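Local coordinates for AGR_L_2016p (Agrobacterium tumefaciens, PDB 2GVH), which probably hydrolyses the thioester bond of acyl-CoA molecules, as an acyl-CoA hydrolase built from two hotdog-fold thioesterase domains, at residues G175-Y185 with F212-V222; M186-A194 with T255-V263. All blocks are in the same frame, centred on the assembly; numbering follows the deposited sequence.

Contact 1: G175-Y185 with F212-V222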
loop_
_atom_site.group_PDB
_atom_site.type_symbol
_atom_site.label_atom_id
_atom_site.label_comp_id
_atom_site.label_asym_id
_atom_site.label_seq_id
_atom_site.Cartn_x
_atom_site.Cartn_y
_atom_site.Cartn_z
ATOM N N GLY B 175 -8.655 2.546 -15.425
ATOM C CA GLY B 175 -7.700 1.414 -15.533
ATOM C C GLY B 175 -6.298 1.786 -16.028
ATOM O O GLY B 175 -5.563 0.938 -16.546
ATOM N N ARG B 176 -5.916 3.051 -15.861
ATOM C CA ARG B 176 -4.682 3.545 -16.452
ATOM C C ARG B 176 -3.749 3.901 -15.333
ATOM O O ARG B 176 -4.168 4.563 -14.365
ATOM C CB ARG B 176 -4.942 4.807 -17.283
ATOM C CG ARG B 176 -5.693 4.564 -18.555
ATOM C CD ARG B 176 -5.615 5.775 -19.498
ATOM N NE ARG B 176 -6.623 5.722 -20.558
ATOM C CZ ARG B 176 -7.761 6.416 -20.545
ATOM N NH1 ARG B 176 -8.038 7.244 -19.525
ATOM N NH2 ARG B 176 -8.615 6.301 -21.560
HETATM N N MSE B 177 -2.494 3.477 -15.442
HETATM C CA MSE B 177 -1.516 3.821 -14.422
HETATM C C MSE B 177 -1.329 5.343 -14.417
HETATM O O MSE B 177 -1.253 5.949 -15.500
HETATM C CB MSE B 177 -0.196 3.160 -14.739
HETATM C CG MSE B 177 0.863 3.344 -13.704
HETATM SE SE MSE B 177 2.463 2.385 -14.234
HETATM C CE MSE B 177 3.239 2.217 -12.404
ATOM N N PHE B 178 -1.313 5.965 -13.239
ATOM C CA PHE B 178 -0.961 7.369 -13.145
ATOM C C PHE B 178 0.453 7.502 -13.638
ATOM O O PHE B 178 1.318 6.691 -13.267
ATOM C CB PHE B 178 -0.995 7.872 -11.691
ATOM C CG PHE B 178 -2.357 7.837 -11.087
ATOM C CD1 PHE B 178 -3.315 8.795 -11.444
ATOM C CD2 PHE B 178 -2.708 6.850 -10.170
ATOM C CE1 PHE B 178 -4.609 8.738 -10.900
ATOM C CE2 PHE B 178 -3.998 6.792 -9.629
ATOM C CZ PHE B 178 -4.950 7.742 -9.985
ATOM N N GLY B 179 0.705 8.538 -14.429
ATOM C CA GLY B 179 2.025 8.739 -15.023
ATOM C C GLY B 179 2.985 9.054 -13.889
ATOM O O GLY B 179 4.202 8.750 -13.967
ATOM N N GLY B 180 2.476 9.675 -12.825
ATOM C CA GLY B 180 3.351 9.937 -11.721
ATOM C C GLY B 180 3.865 8.639 -11.144
ATOM O O GLY B 180 4.957 8.563 -10.563
ATOM N N GLU B 181 3.095 7.584 -11.322
ATOM C CA GLU B 181 3.471 6.356 -10.682
ATOM C C GLU B 181 4.442 5.607 -11.598
ATOM O O GLU B 181 5.299 4.896 -11.153
ATOM C CB GLU B 181 2.217 5.582 -10.294
ATOM C CG GLU B 181 2.443 4.695 -9.142
ATOM C CD GLU B 181 2.047 5.345 -7.875
ATOM O OE1 GLU B 181 1.112 6.152 -7.920
ATOM O OE2 GLU B 181 2.667 5.073 -6.835
ATOM N N ALA B 182 4.330 5.848 -12.887
ATOM C CA ALA B 182 5.300 5.377 -13.833
ATOM C C ALA B 182 6.603 6.119 -13.674
ATOM O O ALA B 182 7.694 5.546 -13.868
ATOM C CB ALA B 182 4.772 5.540 -15.217
ATOM N N ILE B 183 6.512 7.409 -13.326
ATOM C CA ILE B 183 7.704 8.210 -13.189
ATOM C C ILE B 183 8.467 7.661 -11.998
ATOM O O ILE B 183 9.687 7.493 -12.063
ATOM C CB ILE B 183 7.366 9.691 -13.011
ATOM C CG1 ILE B 183 7.092 10.354 -14.361
ATOM C CG2 ILE B 183 8.518 10.508 -12.329
ATOM C CD1 ILE B 183 6.316 11.656 -14.196
ATOM N N ALA B 184 7.746 7.336 -10.933
ATOM C CA ALA B 184 8.395 6.934 -9.673
ATOM C C ALA B 184 9.132 5.615 -9.897
ATOM O O ALA B 184 10.221 5.416 -9.418
ATOM C CB ALA B 184 7.394 6.813 -8.559
ATOM N N TYR B 185 8.570 4.739 -10.696
ATOM C CA TYR B 185 9.270 3.519 -11.018
ATOM C C TYR B 185 10.555 3.849 -11.787
ATOM O O TYR B 185 11.606 3.255 -11.545
ATOM C CB TYR B 185 8.361 2.543 -11.752
ATOM C CG TYR B 185 8.977 1.176 -11.919
ATOM C CD1 TYR B 185 9.089 0.293 -10.837
ATOM C CD2 TYR B 185 9.485 0.771 -13.147
ATOM C CE1 TYR B 185 9.683 -0.980 -10.975
ATOM C CE2 TYR B 185 10.073 -0.478 -13.294
ATOM C CZ TYR B 185 10.183 -1.348 -12.224
ATOM O OH TYR B 185 10.784 -2.592 -12.447
ATOM N N PHE B 212 5.256 11.026 -22.425
ATOM C CA PHE B 212 4.678 9.692 -22.412
ATOM C C PHE B 212 4.086 9.372 -23.750
ATOM O O PHE B 212 3.269 10.133 -24.230
ATOM C CB PHE B 212 3.587 9.588 -21.362
ATOM C CG PHE B 212 4.098 9.510 -19.986
ATOM C CD1 PHE B 212 4.478 8.292 -19.453
ATOM C CD2 PHE B 212 4.189 10.655 -19.188
ATOM C CE1 PHE B 212 4.952 8.220 -18.135
ATOM C CE2 PHE B 212 4.661 10.584 -17.895
ATOM C CZ PHE B 212 5.053 9.372 -17.369
ATOM N N ALA B 213 4.469 8.240 -24.338
ATOM C CA ALA B 213 3.978 7.896 -25.697
ATOM C C ALA B 213 2.616 7.237 -25.654
ATOM O O ALA B 213 1.782 7.517 -26.481
ATOM C CB ALA B 213 4.969 7.025 -26.464
ATOM N N ARG B 214 2.389 6.355 -24.693
ATOM C CA ARG B 214 1.057 5.792 -24.482
ATOM C C ARG B 214 0.815 5.618 -22.989
ATOM O O ARG B 214 1.726 5.762 -22.199
ATOM C CB ARG B 214 0.845 4.478 -25.276
ATOM C CG ARG B 214 1.539 3.263 -24.726
ATOM C CD ARG B 214 1.305 1.997 -25.602
ATOM N NE ARG B 214 0.045 1.269 -25.372
ATOM C CZ ARG B 214 -0.288 0.650 -24.234
ATOM N NH1 ARG B 214 0.523 0.675 -23.170
ATOM N NH2 ARG B 214 -1.456 0.016 -24.151
ATOM N N ALA B 215 -0.426 5.347 -22.617
ATOM C CA ALA B 215 -0.777 5.135 -21.230
ATOM C C ALA B 215 -0.611 3.653 -20.931
ATOM O O ALA B 215 -0.804 2.796 -21.819
ATOM C CB ALA B 215 -2.194 5.601 -20.964
ATOM N N ILE B 216 -0.232 3.378 -19.683
ATOM C CA ILE B 216 0.007 2.021 -19.185
ATOM C C ILE B 216 -1.241 1.497 -18.500
ATOM O O ILE B 216 -1.810 2.190 -17.663
ATOM C CB ILE B 216 1.177 2.011 -18.159
ATOM C CG1 ILE B 216 2.464 2.397 -18.875
ATOM C CG2 ILE B 216 1.351 0.630 -17.515
ATOM C CD1 ILE B 216 3.486 2.960 -17.980
ATOM N N GLU B 217 -1.626 0.263 -18.843
ATOM C CA GLU B 217 -2.823 -0.357 -18.299
ATOM C C GLU B 217 -2.618 -1.375 -17.178
ATOM O O GLU B 217 -1.554 -1.955 -17.019
ATOM C CB GLU B 217 -3.662 -0.939 -19.427
ATOM C CG GLU B 217 -4.578 0.126 -20.018
ATOM C CD GLU B 217 -4.875 -0.087 -21.471
ATOM O OE1 GLU B 217 -5.206 -1.240 -21.846
ATOM O OE2 GLU B 217 -4.797 0.907 -22.231
ATOM N N ILE B 218 -3.672 -1.553 -16.392
ATOM C CA ILE B 218 -3.685 -2.393 -15.197
ATOM C C ILE B 218 -3.206 -3.854 -15.396
ATOM O O ILE B 218 -2.486 -4.391 -14.539
ATOM C CB ILE B 218 -5.100 -2.315 -14.501
ATOM C CG1 ILE B 218 -5.099 -2.957 -13.113
ATOM C CG2 ILE B 218 -6.204 -2.902 -15.401
ATOM C CD1 ILE B 218 -4.127 -2.369 -12.192
ATOM N N GLY B 219 -3.573 -4.488 -16.509
ATOM C CA GLY B 219 -3.150 -5.877 -16.764
ATOM C C GLY B 219 -1.737 -6.035 -17.327
ATOM O O GLY B 219 -1.431 -7.024 -18.040
ATOM N N GLU B 220 -0.866 -5.071 -17.017
ATOM C CA GLU B 220 0.446 -5.010 -17.660
ATOM C C GLU B 220 1.594 -4.938 -16.667
ATOM O O GLU B 220 1.412 -4.527 -15.492
ATOM C CB GLU B 220 0.532 -3.807 -18.619
ATOM C CG GLU B 220 -0.459 -3.823 -19.795
ATOM C CD GLU B 220 -0.350 -2.612 -20.721
ATOM O OE1 GLU B 220 0.146 -1.539 -20.308
ATOM O OE2 GLU B 220 -0.785 -2.731 -21.878
ATOM N N ILE B 221 2.774 -5.341 -17.140
ATOM C CA ILE B 221 3.988 -5.045 -16.387
ATOM C C ILE B 221 4.709 -3.847 -16.969
ATOM O O ILE B 221 4.632 -3.612 -18.173
ATOM C CB ILE B 221 4.932 -6.239 -16.278
ATOM C CG1 ILE B 221 5.259 -6.804 -17.664
ATOM C CG2 ILE B 221 4.308 -7.286 -15.427
ATOM C CD1 ILE B 221 6.617 -7.385 -17.743
ATOM N N VAL B 222 5.340 -3.054 -16.106
ATOM C CA VAL B 222 6.309 -2.077 -16.558
ATOM C C VAL B 222 7.691 -2.746 -16.592
ATOM O O VAL B 222 7.974 -3.648 -15.802
ATOM C CB VAL B 222 6.387 -0.844 -15.635
ATOM C CG1 VAL B 222 5.121 0.001 -15.736
ATOM C CG2 VAL B 222 6.661 -1.263 -14.200
#
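Arg-176 and Glu-217 pair in a single beta bridge, flanked by two backbone hydrogen bonds. Met-177 N gives a nearly straight bond to Ile-216 O (2.7 Å, 172° at the hydrogen). The bond from Ile-218 N to Gly-175 O is longer, 3.1 Å, and more bent. Beside the bridge, the selenomethionine Met-177 runs alongside Ile-216, with CB 3.9 Å from Ile-216 CB. Its CG is anti to the backbone N (chi1 -175°) and the chain stays extended, which carries SE inward to Val-222 CG1. Val-222 turns its other methyl, CG2, onto one face of the Tyr-185 ring, a CH-pi contact 3.8 Å from the centroid. Farther along, Ala-182 CB touches both Phe-212 CE1 and Ile-216 CD1. Ile-183 CG1 meets the edge of the Phe-212 ring at CZ (3.8 Å). Glu-220 OE1 accepts the backbone N-H of Glu-217 (2.9 Å), from above the carboxylate plane, across the type I turn 217-220. In the second subunit, Phe-60 meets the Phe-178 ring edge-to-face. The two backbone bonds tie the loop before helix 179-198 to the 212-219 connection, while apolar side chains pack the first helical turns on Phe-212 and Ile-216 of the connection and on Val-222 of strand 220-231.

Contact 2: M186-A194 with T255-V263; sequences MTKAAFVAA and TATGHFTMV
Phe-260 lays one side of its ring against the helix at Met-186, Thr-187 and Ala-190. Thr-187 CA lies over one face of the ring. Ala-190 CB comes in obliquely, 3.8 Å from Phe-260 CD1, and Met-186 CB reaches Phe-260 CZ at 3.7 Å. Thr-187 OG1 lies close to Phe-260 CE2, but its hydrogen bond goes to Ile-183 O, one turn back in the helix. The selenomethionine Met-186 bends at its last torsion (chi3 87°). This lays CE over the backbone at Thr-257 and Gly-258 and brings it 4.0 Å from Ala-256 CB. Gly-258, with no side chain, lets the methyl come close to the strand. This is the hotdog fold: helix 179-198 is the sausage, and strand 252-264 belongs to the antiparallel sheet wrapped around it. The axes of segments 186-194 and 255-263 approach to 9.2 Å, at 49° to each other. Near Ala-194 the selenomethionine Met-262 folds back on itself. Its CG packs on Ala-194 CB (3.7 Å), and CE crosses to Phe-191 CD2 (3.9 Å). The strand's other side is looser. Thr-257, His-259 and Thr-261 point away from the helix and are partly exposed, and His-259 ND1 is hydrogen-bonded to Glu-229 OE1.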
loop_
_atom_site.group_PDB
_atom_site.type_symbol
_atom_site.label_atom_id
_atom_site.label_comp_id
_atom_site.label_asym_id
_atom_site.label_seq_id
_atom_site.Cartn_x
_atom_site.Cartn_y
_atom_site.Cartn_z
HETATM N N MSE B 186 10.517 4.867 -12.624
HETATM C CA MSE B 186 11.684 5.165 -13.403
HETATM C C MSE B 186 12.755 5.683 -12.497
HETATM O O MSE B 186 13.924 5.399 -12.689
HETATM C CB MSE B 186 11.375 6.177 -14.488
HETATM C CG MSE B 186 10.460 5.655 -15.528
HETATM SE SE MSE B 186 9.850 7.136 -16.644
HETATM C CE MSE B 186 11.326 7.151 -17.949
ATOM N N THR B 187 12.352 6.451 -11.514
ATOM C CA THR B 187 13.248 6.996 -10.546
ATOM C C THR B 187 13.860 5.901 -9.697
ATOM O O THR B 187 15.068 5.849 -9.544
ATOM C CB THR B 187 12.517 8.021 -9.644
ATOM O OG1 THR B 187 11.877 8.977 -10.478
ATOM C CG2 THR B 187 13.505 8.778 -8.781
ATOM N N LYS B 188 13.038 5.043 -9.113
ATOM C CA LYS B 188 13.544 3.791 -8.514
ATOM C C LYS B 188 14.656 3.167 -9.385
ATOM O O LYS B 188 15.758 2.962 -8.908
ATOM C CB LYS B 188 12.420 2.799 -8.303
ATOM C CG LYS B 188 12.796 1.659 -7.404
ATOM C CD LYS B 188 11.710 0.645 -7.382
ATOM C CE LYS B 188 11.417 0.183 -5.975
ATOM N NZ LYS B 188 10.227 -0.714 -6.063
ATOM N N ALA B 189 14.388 2.910 -10.660
ATOM C CA ALA B 189 15.451 2.337 -11.507
ATOM C C ALA B 189 16.692 3.245 -11.592
ATOM O O ALA B 189 17.814 2.777 -11.582
ATOM C CB ALA B 189 14.924 1.964 -12.908
ATOM N N ALA B 190 16.500 4.552 -11.609
ATOM C CA ALA B 190 17.629 5.479 -11.630
ATOM C C ALA B 190 18.420 5.412 -10.314
ATOM O O ALA B 190 19.645 5.487 -10.292
ATOM C CB ALA B 190 17.141 6.874 -11.840
ATOM N N PHE B 191 17.714 5.269 -9.203
ATOM C CA PHE B 191 18.386 5.103 -7.934
ATOM C C PHE B 191 19.227 3.837 -7.927
ATOM O O PHE B 191 20.356 3.852 -7.504
ATOM C CB PHE B 191 17.365 5.054 -6.810
ATOM C CG PHE B 191 17.970 4.740 -5.503
ATOM C CD1 PHE B 191 18.342 3.430 -5.193
ATOM C CD2 PHE B 191 18.243 5.741 -4.600
ATOM C CE1 PHE B 191 18.954 3.120 -3.996
ATOM C CE2 PHE B 191 18.840 5.434 -3.391
ATOM C CZ PHE B 191 19.201 4.127 -3.089
ATOM N N VAL B 192 18.676 2.735 -8.429
ATOM C CA VAL B 192 19.387 1.470 -8.468
ATOM C C VAL B 192 20.685 1.602 -9.274
ATOM O O VAL B 192 21.761 1.438 -8.721
ATOM C CB VAL B 192 18.476 0.340 -9.028
ATOM C CG1 VAL B 192 19.294 -0.917 -9.481
ATOM C CG2 VAL B 192 17.390 -0.017 -8.025
ATOM N N ALA B 193 20.594 1.912 -10.562
ATOM C CA ALA B 193 21.782 2.118 -11.421
ATOM C C ALA B 193 22.828 3.095 -10.890
ATOM O O ALA B 193 24.011 2.756 -10.851
ATOM C CB ALA B 193 21.367 2.549 -12.824
ATOM N N ALA B 194 22.420 4.307 -10.506
ATOM C CA ALA B 194 23.344 5.254 -9.819
ATOM C C ALA B 194 24.075 4.640 -8.647
ATOM O O ALA B 194 25.297 4.688 -8.568
ATOM C CB ALA B 194 22.592 6.528 -9.310
ATOM N N THR B 255 7.278 3.453 -23.615
ATOM C CA THR B 255 6.284 4.312 -23.011
ATOM C C THR B 255 6.857 5.690 -22.728
ATOM O O THR B 255 6.188 6.694 -22.955
ATOM C CB THR B 255 5.784 3.682 -21.701
ATOM O OG1 THR B 255 4.939 2.564 -22.003
ATOM C CG2 THR B 255 5.008 4.673 -20.854
ATOM N N ALA B 256 8.087 5.740 -22.228
ATOM C CA ALA B 256 8.730 6.986 -21.828
ATOM C C ALA B 256 10.233 6.830 -21.727
ATOM O O ALA B 256 10.727 5.748 -21.438
ATOM C CB ALA B 256 8.171 7.475 -20.465
ATOM N N THR B 257 10.949 7.925 -21.946
ATOM C CA THR B 257 12.361 8.009 -21.642
ATOM C C THR B 257 12.585 9.186 -20.700
ATOM O O THR B 257 12.039 10.261 -20.916
ATOM C CB THR B 257 13.161 8.212 -22.924
ATOM O OG1 THR B 257 12.872 7.129 -23.830
ATOM C CG2 THR B 257 14.668 8.269 -22.628
ATOM N N GLY B 258 13.375 8.984 -19.649
ATOM C CA GLY B 258 13.641 10.028 -18.682
ATOM C C GLY B 258 15.117 10.138 -18.404
ATOM O O GLY B 258 15.871 9.172 -18.560
ATOM N N HIS B 259 15.549 11.314 -17.996
ATOM C CA HIS B 259 16.925 11.505 -17.549
ATOM C C HIS B 259 16.851 12.094 -16.159
ATOM O O HIS B 259 16.199 13.136 -15.955
ATOM C CB HIS B 259 17.676 12.432 -18.495
ATOM C CG HIS B 259 17.749 11.906 -19.892
ATOM N ND1 HIS B 259 18.866 11.259 -20.389
ATOM C CD2 HIS B 259 16.821 11.877 -20.877
ATOM C CE1 HIS B 259 18.627 10.883 -21.632
ATOM N NE2 HIS B 259 17.393 11.242 -21.953
ATOM N N PHE B 260 17.502 11.413 -15.214
ATOM C CA PHE B 260 17.550 11.848 -13.825
ATOM C C PHE B 260 18.971 12.169 -13.383
ATOM O O PHE B 260 19.951 11.524 -13.783
ATOM C CB PHE B 260 16.945 10.776 -12.921
ATOM C CG PHE B 260 15.579 10.317 -13.361
ATOM C CD1 PHE B 260 15.435 9.264 -14.266
ATOM C CD2 PHE B 260 14.432 10.934 -12.856
ATOM C CE1 PHE B 260 14.173 8.836 -14.670
ATOM C CE2 PHE B 260 13.142 10.526 -13.250
ATOM C CZ PHE B 260 13.034 9.459 -14.189
ATOM N N THR B 261 19.088 13.191 -12.546
ATOM C CA THR B 261 20.390 13.479 -11.985
ATOM C C THR B 261 20.398 12.995 -10.551
ATOM O O THR B 261 19.503 13.327 -9.777
ATOM C CB THR B 261 20.759 14.947 -12.153
ATOM O OG1 THR B 261 20.856 15.214 -13.548
ATOM C CG2 THR B 261 22.111 15.274 -11.506
HETATM N N MSE B 262 21.395 12.176 -10.226
HETATM C CA MSE B 262 21.521 11.591 -8.887
HETATM C C MSE B 262 22.782 12.099 -8.207
HETATM O O MSE B 262 23.789 12.283 -8.846
HETATM C CB MSE B 262 21.585 10.069 -9.004
HETATM C CG MSE B 262 20.324 9.411 -9.611
HETATM SE SE MSE B 262 18.690 9.415 -8.399
HETATM C CE MSE B 262 19.234 8.677 -6.915
ATOM N N VAL B 263 22.738 12.338 -6.909
ATOM C CA VAL B 263 23.940 12.808 -6.233
ATOM C C VAL B 263 24.367 11.798 -5.185
ATOM O O VAL B 263 23.530 11.306 -4.434
ATOM C CB VAL B 263 23.718 14.187 -5.613
ATOM C CG1 VAL B 263 24.891 14.582 -4.716
ATOM C CG2 VAL B 263 23.534 15.236 -6.711
#

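Contacts 1 and 2 share helix 179-198 and lie at successive levels along it, their centres about 16 Å apart. Contact 1 sets the helix start against the 212-219 connection and the start of strand 220-231; contact 2 sets later turns against strand 252-264 of the same sheet. Their segments alternate along the chain. They also meet directly. Ala-213 N lies 2.7 Å from Thr-255 O, a probable hydrogen bond. Ile-216 CD1 packs on Thr-255 CG2 at 3.7 Å, and Phe-212 CD1 on Ala-256 CB at 3.9 Å. A bound sodium ion lies about 11 Å from the Ile-218 side chain of contact 1. Leu-52 of the second subunit packs on both Ile-183 and Thr-187.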